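Local coordinates for glutamate receptor kainate-like protein (Pleurobrachia bachei, PDB 4ZDM) that binds glycine in the ligand-binding domain of an ionotropic glutamate receptor subunit, and so probably takes part in opening a ligand-gated ion channel, at residues R81-N86 against G220-S225; L10-I15 against M90-L95; G117-S122 against C203-I208; D123-S128 against D137-G142. All coordinates share one frame; numbering follows the deposited sequence.

Contact 1 of 4, residues R81-N86 against G220-S225; sequences RDLLDN and GLRKNS
Arg222 reaches the end of helix 78-84 because its chain is extended at chi2 and then bends at chi3 (-68°), which brings one guanidinium face against the Asn86 amide and turns its edge to Leu83 O. Leu83 meets it with CG anti to the backbone N, and its CD2 lies against the backbone of the 220-225 segment, 3.7 Å from Leu221 C. Arg222 NH1 donates to Leu83 O at 2.9 Å; the oxygen lies within 6° of the guanidinium plane and is met on a lone pair. The same carbonyl accepts Asn86 N at 3.1 Å, one of two bonds back into the last turn that, with the positive phi of Asn86, define a Schellman motif closing the helix. In the stack, Asn86 ND2 stands 3.4 Å from Arg222 CZ with the amide and guanidinium planes 22° apart. Beyond the two segments, NH1 also bonds Thr88 O and NH2 forms a salt bridge with Asp89. A methionine in place of Arg222 would probably leave Leu83 O without its side-chain donor and Asp89 without its counter-charge, and set the Asn86 amide free to turn. Leu83 O, gripped by Asn86 N and Arg222 NH1 at the helix C-terminus, where the helix dipole is probably negative, is likely to be stabilised by the guanidinium charge.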
loop_
_atom_site.group_PDB
_atom_site.type_symbol
_atom_site.label_atom_id
_atom_site.label_comp_id
_atom_site.label_asym_id
_atom_site.label_seq_id
_atom_site.Cartn_x
_atom_site.Cartn_y
_atom_site.Cartn_z
ATOM N N ARG A 81 -8.898 4.476 -10.743
ATOM C CA ARG A 81 -9.531 3.485 -9.876
ATOM C C ARG A 81 -8.540 2.927 -8.826
ATOM O O ARG A 81 -8.901 2.736 -7.661
ATOM C CB ARG A 81 -10.130 2.360 -10.732
ATOM C CG ARG A 81 -10.795 1.260 -9.923
ATOM C CD ARG A 81 -11.875 1.807 -9.015
ATOM N NE ARG A 81 -12.733 0.753 -8.479
ATOM C CZ ARG A 81 -13.783 0.238 -9.112
ATOM N NH1 ARG A 81 -14.128 0.662 -10.322
ATOM N NH2 ARG A 81 -14.489 -0.711 -8.531
ATOM N N ASP A 82 -7.275 2.735 -9.187
ATOM C CA ASP A 82 -6.304 2.248 -8.213
ATOM C C ASP A 82 -6.106 3.276 -7.103
ATOM O O ASP A 82 -5.930 2.936 -5.925
ATOM C CB ASP A 82 -4.950 1.928 -8.866
ATOM C CG ASP A 82 -4.890 0.541 -9.473
ATOM O OD1 ASP A 82 -5.937 -0.178 -9.517
ATOM O OD2 ASP A 82 -3.766 0.203 -9.992
ATOM N N LEU A 83 -6.064 4.558 -7.437
ATOM C CA LEU A 83 -5.935 5.641 -6.454
ATOM C C LEU A 83 -7.156 5.711 -5.522
ATOM O O LEU A 83 -7.019 5.765 -4.300
ATOM C CB LEU A 83 -5.727 6.966 -7.181
ATOM C CG LEU A 83 -5.627 8.199 -6.309
ATOM C CD1 LEU A 83 -4.359 8.205 -5.462
ATOM C CD2 LEU A 83 -5.683 9.448 -7.146
ATOM N N LEU A 84 -8.348 5.698 -6.104
ATOM C CA LEU A 84 -9.557 5.733 -5.269
ATOM C C LEU A 84 -9.702 4.533 -4.371
ATOM O O LEU A 84 -10.217 4.664 -3.247
ATOM C CB LEU A 84 -10.778 5.890 -6.164
ATOM C CG LEU A 84 -10.923 7.247 -6.809
ATOM C CD1 LEU A 84 -11.995 7.260 -7.902
ATOM C CD2 LEU A 84 -11.207 8.335 -5.801
ATOM N N ASP A 85 -9.209 3.398 -4.820
ATOM C CA ASP A 85 -9.266 2.179 -4.030
ATOM C C ASP A 85 -8.160 2.082 -2.992
ATOM O O ASP A 85 -8.080 1.087 -2.287
ATOM C CB ASP A 85 -9.151 0.941 -4.929
ATOM C CG ASP A 85 -10.377 0.681 -5.775
ATOM O OD1 ASP A 85 -11.444 1.228 -5.466
ATOM O OD2 ASP A 85 -10.226 -0.138 -6.737
ATOM N N ASN A 86 -7.236 3.049 -2.929
ATOM C CA ASN A 86 -6.115 3.004 -2.009
ATOM C C ASN A 86 -5.082 1.951 -2.382
ATOM O O ASN A 86 -4.165 1.693 -1.585
ATOM C CB ASN A 86 -6.599 2.781 -0.559
ATOM C CG ASN A 86 -5.938 3.705 0.416
ATOM O OD1 ASN A 86 -4.863 3.468 0.862
ATOM N ND2 ASN A 86 -6.621 4.761 0.787
ATOM N N GLY A 220 -1.919 13.050 -9.561
ATOM C CA GLY A 220 -3.239 12.811 -9.003
ATOM C C GLY A 220 -3.184 12.344 -7.560
ATOM O O GLY A 220 -2.354 11.478 -7.252
ATOM N N LEU A 221 -4.080 12.875 -6.707
ATOM C CA LEU A 221 -4.108 12.535 -5.295
ATOM C C LEU A 221 -5.535 12.383 -4.864
ATOM O O LEU A 221 -6.427 12.985 -5.474
ATOM C CB LEU A 221 -3.483 13.616 -4.395
ATOM C CG LEU A 221 -1.961 13.844 -4.536
ATOM C CD1 LEU A 221 -1.609 14.659 -5.733
ATOM C CD2 LEU A 221 -1.447 14.553 -3.280
ATOM N N ARG A 222 -5.794 11.584 -3.839
ATOM C CA ARG A 222 -7.136 11.571 -3.255
ATOM C C ARG A 222 -7.442 12.937 -2.663
ATOM O O ARG A 222 -6.564 13.658 -2.209
ATOM C CB ARG A 222 -7.269 10.465 -2.180
ATOM C CG ARG A 222 -7.303 9.070 -2.753
ATOM C CD ARG A 222 -7.493 8.032 -1.650
ATOM N NE ARG A 222 -6.343 7.925 -0.772
ATOM C CZ ARG A 222 -5.264 7.198 -1.071
ATOM N NH1 ARG A 222 -5.211 6.508 -2.181
ATOM N NH2 ARG A 222 -4.223 7.182 -0.235
ATOM N N LYS A 223 -8.734 13.265 -2.639
ATOM C CA LYS A 223 -9.158 14.473 -1.933
ATOM C C LYS A 223 -8.710 14.439 -0.464
ATOM O O LYS A 223 -8.668 13.400 0.171
ATOM C CB LYS A 223 -10.677 14.633 -2.048
ATOM C CG LYS A 223 -11.097 14.894 -3.466
ATOM C CD LYS A 223 -12.577 15.121 -3.528
ATOM C CE LYS A 223 -12.953 15.691 -4.863
ATOM N NZ LYS A 223 -14.264 16.381 -4.690
ATOM N N ASN A 224 -8.385 15.610 0.048
ATOM C CA ASN A 224 -8.024 15.788 1.457
ATOM C C ASN A 224 -6.742 15.104 1.849
ATOM O O ASN A 224 -6.500 14.716 2.991
ATOM C CB ASN A 224 -9.165 15.307 2.377
ATOM C CG ASN A 224 -10.451 16.086 2.133
ATOM O OD1 ASN A 224 -10.445 17.314 2.166
ATOM N ND2 ASN A 224 -11.514 15.382 1.776
ATOM N N SER A 225 -5.848 14.948 0.872
ATOM C CA SER A 225 -4.584 14.306 1.168
ATOM C C SER A 225 -3.732 15.138 2.087
ATOM O O SER A 225 -3.497 16.318 1.795
ATOM C CB SER A 225 -3.788 14.048 -0.116
ATOM O OG SER A 225 -2.526 13.489 0.228
#

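Contact 2 of 4, residues L10-I15 against M90-L95; sequences LRLGII and MIVVAL. With GLY (glycine), chain B; SO4 (sulfate ion), chain D.
The guanidinium of Arg11 meets a sulfate ion, probably from the crystallisation liquor, at its edge: SO4 O2 lies in its plane and takes hydrogen bonds from both Arg11 NE and Arg11 NH2, each at 2.9 Å. The side chain leaves the strand pair at its first bond, and the bend at chi2 (87°) carries the guanidinium alongside the sulfate; NH2 also bonds Lys87 O of the second subunit, whose Arg32 shares the anion. A leucine in place of Arg11 would probably leave this anion with fewer donors and Lys87 O of the second subunit without its mate. Strands 10-13 and 90-92 pair in parallel, their local axes 45° apart. Gly13 makes both strong bonds: Gly13 N donates to Met90 O at 2.8 Å, and Val92 N to Gly13 O at 3.0 Å. On one face Leu12 and Met90 lie side by side, Leu12 CD2 3.8 Å from Met90 CB; further along, Ile14 CG2 touches Val92 CG2. The chain turns a corner at Val93, whose CG1 packs 3.3 Å from Ile15 N, a buried amide with no polar partner in the model. Ala94 O, in an inverse gamma turn, receives the glycine N at 2.7 Å. This parallel pairing, of the periplasmic-binding-protein type, leads past the corner to a ligand-facing carbonyl, while Arg11 can bind an anion at the subunit boundary.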
loop_
_atom_site.group_PDB
_atom_site.type_symbol
_atom_site.label_atom_id
_atom_site.label_comp_id
_atom_site.label_asym_id
_atom_site.label_seq_id
_atom_site.Cartn_x
_atom_site.Cartn_y
_atom_site.Cartn_z
ATOM N N LEU A 10 4.891 5.383 0.154
ATOM C CA LEU A 10 3.854 5.628 -0.850
ATOM C C LEU A 10 3.906 4.667 -1.990
ATOM O O LEU A 10 4.995 4.263 -2.422
ATOM C CB LEU A 10 3.972 7.046 -1.401
ATOM C CG LEU A 10 3.925 8.197 -0.416
ATOM C CD1 LEU A 10 4.146 9.527 -1.191
ATOM C CD2 LEU A 10 2.628 8.236 0.350
ATOM N N ARG A 11 2.752 4.262 -2.493
ATOM C CA ARG A 11 2.649 3.513 -3.730
ATOM C C ARG A 11 2.217 4.513 -4.796
ATOM O O ARG A 11 1.279 5.278 -4.632
ATOM C CB ARG A 11 1.662 2.371 -3.655
ATOM C CG ARG A 11 2.169 1.150 -2.925
ATOM C CD ARG A 11 1.924 1.246 -1.434
ATOM N NE ARG A 11 2.288 -0.030 -0.790
ATOM C CZ ARG A 11 2.108 -0.299 0.486
ATOM N NH1 ARG A 11 1.540 0.570 1.289
ATOM N NH2 ARG A 11 2.508 -1.466 0.946
ATOM N N LEU A 12 2.946 4.535 -5.903
ATOM C CA LEU A 12 2.771 5.537 -6.944
ATOM C C LEU A 12 2.314 4.861 -8.224
ATOM O O LEU A 12 2.937 3.920 -8.722
ATOM C CB LEU A 12 4.059 6.325 -7.164
ATOM C CG LEU A 12 4.592 7.009 -5.920
ATOM C CD1 LEU A 12 5.883 7.723 -6.256
ATOM C CD2 LEU A 12 3.661 7.950 -5.239
ATOM N N GLY A 13 1.236 5.390 -8.802
ATOM C CA GLY A 13 0.645 4.813 -9.978
ATOM C C GLY A 13 1.328 5.265 -11.260
ATOM O O GLY A 13 1.526 6.456 -11.475
ATOM N N ILE A 14 1.676 4.305 -12.124
ATOM C CA ILE A 14 2.383 4.567 -13.380
ATOM C C ILE A 14 1.738 3.800 -14.526
ATOM O O ILE A 14 1.167 2.725 -14.330
ATOM C CB ILE A 14 3.883 4.177 -13.323
ATOM C CG1 ILE A 14 4.075 2.694 -13.125
ATOM C CG2 ILE A 14 4.560 4.924 -12.201
ATOM C CD1 ILE A 14 5.505 2.219 -13.507
ATOM N N ILE A 15 1.910 4.346 -15.735
ATOM C CA ILE A 15 1.745 3.667 -17.016
ATOM C C ILE A 15 2.936 4.083 -17.833
ATOM O O ILE A 15 3.160 5.250 -18.042
ATOM C CB ILE A 15 0.447 4.039 -17.736
ATOM C CG1 ILE A 15 -0.765 3.485 -16.983
ATOM C CG2 ILE A 15 0.455 3.484 -19.176
ATOM C CD1 ILE A 15 -2.071 3.917 -17.518
ATOM N N MET A 90 -0.668 8.115 -4.982
ATOM C CA MET A 90 -0.515 9.250 -5.857
ATOM C C MET A 90 -0.249 8.733 -7.250
ATOM O O MET A 90 0.459 7.730 -7.392
ATOM C CB MET A 90 0.625 10.191 -5.359
ATOM C CG MET A 90 0.813 11.405 -6.205
ATOM S SD MET A 90 1.794 12.720 -5.396
ATOM C CE MET A 90 3.326 11.915 -5.208
ATOM N N ILE A 91 -0.816 9.384 -8.249
ATOM C CA ILE A 91 -0.598 9.022 -9.657
ATOM C C ILE A 91 0.474 9.918 -10.195
ATOM O O ILE A 91 0.365 11.137 -10.078
ATOM C CB ILE A 91 -1.883 9.187 -10.440
ATOM C CG1 ILE A 91 -2.971 8.258 -9.935
ATOM C CG2 ILE A 91 -1.612 9.024 -11.933
ATOM C CD1 ILE A 91 -4.373 8.585 -10.485
ATOM N N VAL A 92 1.525 9.333 -10.797
ATOM C CA VAL A 92 2.698 10.121 -11.222
ATOM C C VAL A 92 3.007 10.026 -12.701
ATOM O O VAL A 92 4.107 10.440 -13.105
ATOM C CB VAL A 92 3.927 9.765 -10.346
ATOM C CG1 VAL A 92 3.627 10.066 -8.858
ATOM C CG2 VAL A 92 4.390 8.339 -10.551
ATOM N N VAL A 93 2.048 9.626 -13.519
ATOM C CA VAL A 93 2.077 9.935 -14.948
ATOM C C VAL A 93 1.848 11.429 -15.113
ATOM O O VAL A 93 1.577 12.138 -14.122
ATOM C CB VAL A 93 1.047 9.159 -15.736
ATOM C CG1 VAL A 93 1.259 7.621 -15.575
ATOM C CG2 VAL A 93 -0.401 9.529 -15.397
ATOM N N ALA A 94 1.917 11.919 -16.350
ATOM C CA ALA A 94 1.440 13.252 -16.660
ATOM C C ALA A 94 -0.051 13.129 -16.816
ATOM O O ALA A 94 -0.617 12.800 -17.877
ATOM C CB ALA A 94 2.125 13.789 -17.929
ATOM N N LEU A 95 -0.721 13.311 -15.676
ATOM C CA LEU A 95 -2.163 13.081 -15.612
ATOM C C LEU A 95 -2.903 14.355 -15.933
ATOM O O LEU A 95 -2.733 15.394 -15.271
ATOM C CB LEU A 95 -2.580 12.571 -14.231
ATOM C CG LEU A 95 -3.969 11.971 -14.153
ATOM C CD1 LEU A 95 -4.076 10.654 -14.911
ATOM C CD2 LEU A 95 -4.411 11.795 -12.705
HETATM N N GLY B . -2.009 12.054 -20.100
HETATM C CA GLY B . -3.149 11.168 -20.452
HETATM C C GLY B . -4.262 11.171 -19.465
HETATM O O GLY B . -5.327 10.576 -19.694
HETATM O OXT GLY B . -4.136 11.776 -18.357
HETATM S S SO4 D . 5.010 -2.133 -2.017
HETATM O O1 SO4 D . 5.220 -2.778 -3.359
HETATM O O2 SO4 D . 3.647 -2.481 -1.549
HETATM O O3 SO4 D . 5.105 -0.647 -2.214
HETATM O O4 SO4 D . 6.004 -2.565 -1.029
#

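Contact 3 of 4, residues G117-S122 against C203-I208; sequences GALVKS and CDIVQI
Val120 packs against Val206 and Ile208 at the apolar centre, its CG1 lying 3.8 Å from Val206 CG2 and nearly as close to Ile208 CD1. With chi1 at 68°, that methyl sits between the backbone N and the carbonyl carbon, which turns it across to strand 205-207. On the other face of the sheet Leu119 CD2 meets Ile205 CG2 at 4.0 Å, the two side chains crossing at about a right angle; Met181 of helix 174-182 touches both. The ladder between these faces is antiparallel. Val120 and Val206 form the hydrogen-bonded pair, with Val120 N to Val206 O at 3.0 Å and Val206 N to Val120 O at 2.9 Å, flanked by the non-hydrogen-bonded pairs Leu119-Gln207 and Lys121-Ile205. The ladder extends at one end by Ile208 N to Ala118 O and at the other by Ser122 N to Asp204 O, 2.7 Å and almost straight (175°). At the outer edge the extended Lys121 runs obliquely past Asp204, leaving Lys121 NZ 5.2 Å from Asp204 OD2. Water 1 accepts from Ala118 N at 3.1 Å and lies within bonding distance of Ile208 O. Backbone bonds therefore set the alignment of strands 112-121 and 205-221, while any attraction between Lys121 and Asp204 is probably long-range.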
loop_
_atom_site.group_PDB
_atom_site.type_symbol
_atom_site.label_atom_id
_atom_site.label_comp_id
_atom_site.label_asym_id
_atom_site.label_seq_id
_atom_site.Cartn_x
_atom_site.Cartn_y
_atom_site.Cartn_z
ATOM N N GLY A 117 -3.865 17.891 -30.014
ATOM C CA GLY A 117 -3.500 18.064 -31.403
ATOM C C GLY A 117 -4.021 16.917 -32.221
ATOM O O GLY A 117 -4.058 15.789 -31.770
ATOM N N ALA A 118 -4.385 17.242 -33.451
ATOM C CA ALA A 118 -4.851 16.256 -34.424
ATOM C C ALA A 118 -3.717 16.025 -35.415
ATOM O O ALA A 118 -3.380 16.963 -36.162
ATOM C CB ALA A 118 -6.085 16.767 -35.105
ATOM N N LEU A 119 -3.096 14.844 -35.379
ATOM C CA LEU A 119 -1.936 14.582 -36.212
ATOM C C LEU A 119 -2.281 13.502 -37.251
ATOM O O LEU A 119 -3.124 12.621 -37.009
ATOM C CB LEU A 119 -0.727 14.202 -35.345
ATOM C CG LEU A 119 0.064 15.371 -34.755
ATOM C CD1 LEU A 119 -0.732 16.217 -33.772
ATOM C CD2 LEU A 119 1.348 14.802 -34.119
ATOM N N VAL A 120 -1.627 13.589 -38.415
ATOM C CA VAL A 120 -1.969 12.725 -39.551
ATOM C C VAL A 120 -0.730 12.536 -40.405
ATOM O O VAL A 120 0.128 13.417 -40.427
ATOM C CB VAL A 120 -3.140 13.344 -40.374
ATOM C CG1 VAL A 120 -2.686 14.630 -41.075
ATOM C CG2 VAL A 120 -3.744 12.326 -41.363
ATOM N N LYS A 121 -0.696 11.424 -41.142
ATOM C CA LYS A 121 0.356 11.217 -42.170
ATOM C C LYS A 121 -0.031 12.094 -43.380
ATOM O O LYS A 121 -1.122 11.982 -43.903
ATOM C CB LYS A 121 0.472 9.747 -42.546
ATOM C CG LYS A 121 1.642 9.419 -43.497
ATOM C CD LYS A 121 1.569 7.944 -43.917
ATOM C CE LYS A 121 2.395 7.656 -45.168
ATOM N NZ LYS A 121 2.124 6.257 -45.623
ATOM N N SER A 122 0.843 13.014 -43.748
ATOM C CA SER A 122 0.524 14.009 -44.785
ATOM C C SER A 122 0.285 13.352 -46.137
ATOM O O SER A 122 1.077 12.519 -46.574
ATOM C CB SER A 122 1.651 15.043 -44.905
ATOM O OG SER A 122 1.275 16.097 -45.785
ATOM N N CYS A 203 9.037 12.982 -40.621
ATOM C CA CYS A 203 8.737 14.144 -41.459
ATOM C C CYS A 203 7.376 14.059 -42.168
ATOM O O CYS A 203 6.797 15.071 -42.523
ATOM C CB CYS A 203 9.863 14.338 -42.484
ATOM S SG CYS A 203 11.462 14.717 -41.686
ATOM N N ASP A 204 6.848 12.861 -42.340
ATOM C CA ASP A 204 5.548 12.713 -42.992
ATOM C C ASP A 204 4.340 13.012 -42.066
ATOM O O ASP A 204 3.197 12.951 -42.502
ATOM C CB ASP A 204 5.412 11.294 -43.566
ATOM C CG ASP A 204 5.914 10.202 -42.610
ATOM O OD1 ASP A 204 6.665 10.514 -41.647
ATOM O OD2 ASP A 204 5.584 9.012 -42.858
ATOM N N ILE A 205 4.606 13.283 -40.790
ATOM C CA ILE A 205 3.525 13.485 -39.810
ATOM C C ILE A 205 3.357 14.965 -39.655
ATOM O O ILE A 205 4.340 15.690 -39.412
ATOM C CB ILE A 205 3.851 12.805 -38.481
ATOM C CG1 ILE A 205 4.006 11.291 -38.673
ATOM C CG2 ILE A 205 2.757 13.105 -37.418
ATOM C CD1 ILE A 205 2.847 10.580 -39.282
ATOM N N VAL A 206 2.126 15.439 -39.817
ATOM C CA VAL A 206 1.827 16.855 -39.622
ATOM C C VAL A 206 0.642 17.063 -38.685
ATOM O O VAL A 206 -0.213 16.187 -38.517
ATOM C CB VAL A 206 1.525 17.541 -40.949
ATOM C CG1 VAL A 206 2.731 17.401 -41.889
ATOM C CG2 VAL A 206 0.279 16.980 -41.567
ATOM N N GLN A 207 0.560 18.268 -38.143
ATOM C CA GLN A 207 -0.558 18.647 -37.294
ATOM C C GLN A 207 -1.594 19.427 -38.094
ATOM O O GLN A 207 -1.263 20.334 -38.858
ATOM C CB GLN A 207 -0.069 19.477 -36.101
ATOM C CG GLN A 207 -1.219 19.922 -35.231
ATOM C CD GLN A 207 -0.824 20.488 -33.828
ATOM O OE1 GLN A 207 -1.696 20.963 -33.067
ATOM N NE2 GLN A 207 0.417 20.418 -33.488
ATOM N N ILE A 208 -2.840 19.036 -37.956
ATOM C CA ILE A 208 -3.939 19.751 -38.607
ATOM C C ILE A 208 -4.385 20.962 -37.793
ATOM O O ILE A 208 -4.934 20.815 -36.689
ATOM C CB ILE A 208 -5.123 18.844 -38.798
ATOM C CG1 ILE A 208 -4.776 17.684 -39.729
ATOM C CG2 ILE A 208 -6.316 19.632 -39.355
ATOM C CD1 ILE A 208 -5.732 16.524 -39.658
HETATM O O HOH W 1 -4.478 20.240 -34.011
#

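Contact 4 of 4, residues D123-S128 against D137-G142; sequences DGTDLS and DKYQWG
Charge pairs Asp123 with Lys138: Lys138 NZ stands 3.1 Å from Asp123 OD2 in a salt bridge that also carries a hydrogen bond. The lysine comes from above the carboxylate, 43° out of its plane, after an extended chain that bends at its last torsion (chi4 35°). Asp123 to Thr125 are poorly ordered, so the salt bridge and the Thr125 contact are less certain than the Leu127 packing. Polar contacts gather round the phenol of Tyr139, with Thr125 O at the ring edge and in its plane. Water 2 accepts from Tyr139 OH at 2.6 Å and donates to Asp126 OD1 at a short 2.5 Å, linking the phenol to the loop. Asp126 OD1 also takes Asp123 N at 2.8 Å on its syn lone pair, while Ser122 OG holds OD2, and the carboxylate bridges Ser122 and Asp123. The 123-128 loop follows strand 112-121, and the chain returns as strand 140-144, which runs parallel to strand 186-192 in the mixed sheet of this bilobed ligand-binding domain. Apolar packing is lighter. Leu127 CD1 approaches Tyr139 CD2 to 4.1 Å, the two side chains sliding past each other in opposite directions. Within 137-142, Lys138 CG covers part of one face of the Tyr139 ring.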
loop_
_atom_site.group_PDB
_atom_site.type_symbol
_atom_site.label_atom_id
_atom_site.label_comp_id
_atom_site.label_asym_id
_atom_site.label_seq_id
_atom_site.Cartn_x
_atom_site.Cartn_y
_atom_site.Cartn_z
ATOM N N ASP A 123 -0.823 13.731 -46.769
ATOM C CA ASP A 123 -1.207 13.242 -48.090
ATOM C C ASP A 123 -1.118 14.355 -49.117
ATOM O O ASP A 123 -1.402 14.136 -50.292
ATOM C CB ASP A 123 -2.640 12.699 -48.082
ATOM C CG ASP A 123 -2.745 11.327 -47.473
ATOM O OD1 ASP A 123 -1.709 10.637 -47.379
ATOM O OD2 ASP A 123 -3.869 10.929 -47.098
ATOM N N GLY A 124 -0.745 15.552 -48.669
ATOM C CA GLY A 124 -0.871 16.741 -49.492
ATOM C C GLY A 124 -2.264 17.337 -49.369
ATOM O O GLY A 124 -2.410 18.543 -49.146
ATOM N N THR A 125 -3.288 16.491 -49.504
ATOM C CA THR A 125 -4.679 16.916 -49.314
ATOM C C THR A 125 -5.061 16.933 -47.835
ATOM O O THR A 125 -6.144 16.471 -47.462
ATOM C CB THR A 125 -5.687 15.992 -50.036
ATOM O OG1 THR A 125 -5.675 14.696 -49.422
ATOM C CG2 THR A 125 -5.363 15.870 -51.526
ATOM N N ASP A 126 -4.175 17.458 -46.998
ATOM C CA ASP A 126 -4.438 17.504 -45.573
ATOM C C ASP A 126 -5.544 18.512 -45.284
ATOM O O ASP A 126 -5.781 19.450 -46.050
ATOM C CB ASP A 126 -3.180 17.874 -44.797
ATOM C CG ASP A 126 -1.957 17.094 -45.253
ATOM O OD1 ASP A 126 -2.088 15.915 -45.662
ATOM O OD2 ASP A 126 -0.855 17.673 -45.202
ATOM N N LEU A 127 -6.223 18.282 -44.171
ATOM C CA LEU A 127 -7.253 19.168 -43.665
ATOM C C LEU A 127 -6.630 20.414 -43.063
ATOM O O LEU A 127 -5.425 20.450 -42.796
ATOM C CB LEU A 127 -8.084 18.426 -42.622
ATOM C CG LEU A 127 -8.747 17.160 -43.175
ATOM C CD1 LEU A 127 -9.394 16.339 -42.085
ATOM C CD2 LEU A 127 -9.795 17.554 -44.191
ATOM N N SER A 128 -7.443 21.430 -42.830
ATOM C CA SER A 128 -6.908 22.692 -42.341
ATOM C C SER A 128 -7.301 22.948 -40.889
ATOM O O SER A 128 -6.644 23.708 -40.180
ATOM C CB SER A 128 -7.378 23.850 -43.226
ATOM O OG SER A 128 -6.878 23.697 -44.553
ATOM N N ASP A 137 -14.917 12.259 -45.897
ATOM C CA ASP A 137 -14.899 10.804 -45.774
ATOM C C ASP A 137 -13.569 10.194 -46.208
ATOM O O ASP A 137 -13.459 8.979 -46.352
ATOM C CB ASP A 137 -16.047 10.189 -46.587
ATOM C CG ASP A 137 -16.183 10.802 -47.971
ATOM O OD1 ASP A 137 -15.153 10.957 -48.668
ATOM O OD2 ASP A 137 -17.328 11.130 -48.360
ATOM N N LYS A 138 -12.559 11.028 -46.423
ATOM C CA LYS A 138 -11.229 10.538 -46.757
ATOM C C LYS A 138 -10.483 9.984 -45.541
ATOM O O LYS A 138 -9.799 8.968 -45.628
ATOM C CB LYS A 138 -10.403 11.659 -47.386
ATOM C CG LYS A 138 -8.958 11.280 -47.713
ATOM C CD LYS A 138 -8.302 12.377 -48.548
ATOM C CE LYS A 138 -6.814 12.154 -48.738
ATOM N NZ LYS A 138 -6.449 10.721 -48.855
ATOM N N TYR A 139 -10.626 10.659 -44.404
ATOM C CA TYR A 139 -9.870 10.282 -43.214
ATOM C C TYR A 139 -10.759 9.726 -42.138
ATOM O O TYR A 139 -11.805 10.297 -41.836
ATOM C CB TYR A 139 -9.146 11.485 -42.655
ATOM C CG TYR A 139 -8.133 12.055 -43.588
ATOM C CD1 TYR A 139 -6.862 11.518 -43.674
ATOM C CD2 TYR A 139 -8.463 13.120 -44.413
ATOM C CE1 TYR A 139 -5.924 12.042 -44.555
ATOM C CE2 TYR A 139 -7.536 13.653 -45.295
ATOM C CZ TYR A 139 -6.275 13.108 -45.361
ATOM O OH TYR A 139 -5.366 13.653 -46.230
ATOM N N GLN A 140 -10.332 8.598 -41.580
ATOM C CA GLN A 140 -10.811 8.152 -40.280
ATOM C C GLN A 140 -10.100 8.972 -39.201
ATOM O O GLN A 140 -9.075 9.594 -39.445
ATOM C CB GLN A 140 -10.512 6.681 -40.035
ATOM C CG GLN A 140 -11.280 5.727 -40.947
ATOM C CD GLN A 140 -11.018 4.297 -40.561
ATOM O OE1 GLN A 140 -9.997 3.731 -40.935
ATOM N NE2 GLN A 140 -11.909 3.723 -39.754
ATOM N N TRP A 141 -10.662 8.976 -38.001
ATOM C CA TRP A 141 -9.921 9.540 -36.878
ATOM C C TRP A 141 -10.178 8.717 -35.630
ATOM O O TRP A 141 -11.131 7.962 -35.548
ATOM C CB TRP A 141 -10.297 10.997 -36.656
ATOM C CG TRP A 141 -11.730 11.262 -36.284
ATOM C CD1 TRP A 141 -12.215 11.426 -35.011
ATOM C CD2 TRP A 141 -12.846 11.441 -37.158
ATOM N NE1 TRP A 141 -13.555 11.684 -35.038
ATOM C CE2 TRP A 141 -13.968 11.698 -36.350
ATOM C CE3 TRP A 141 -13.008 11.400 -38.555
ATOM C CZ2 TRP A 141 -15.236 11.909 -36.881
ATOM C CZ3 TRP A 141 -14.273 11.611 -39.069
ATOM C CH2 TRP A 141 -15.360 11.883 -38.229
ATOM N N GLY A 142 -9.287 8.854 -34.645
ATOM C CA GLY A 142 -9.307 8.033 -33.470
ATOM C C GLY A 142 -8.810 8.696 -32.197
ATOM O O GLY A 142 -8.052 9.640 -32.240
HETATM O O HOH W 2 -3.245 13.926 -44.705
#

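Contacts 1 and 2 are buried and adjoin, their centres 10 Å apart: Leu83 packs on Ile91, and Gly220 O lies 2.8 Å from Ile91 N, a probable hydrogen bond between neighbouring strands. Contacts 3 and 4 form a second adjoining pair on the opposite side of the chain's centre, contact 3 partly buried and contact 4 at the surface, with Val120 meeting Tyr139. Strand 205-221 serves both contact 1 and contact 3, whose centres are about 36 Å apart. Backbone ladders dominate contacts 2 and 3, parallel in one and antiparallel in the other, whereas contacts 1 and 4 are carried mainly by side chains: a stacked guanidinium, bonded to a helix-end carbonyl, against a water-linked phenol and salt bridge.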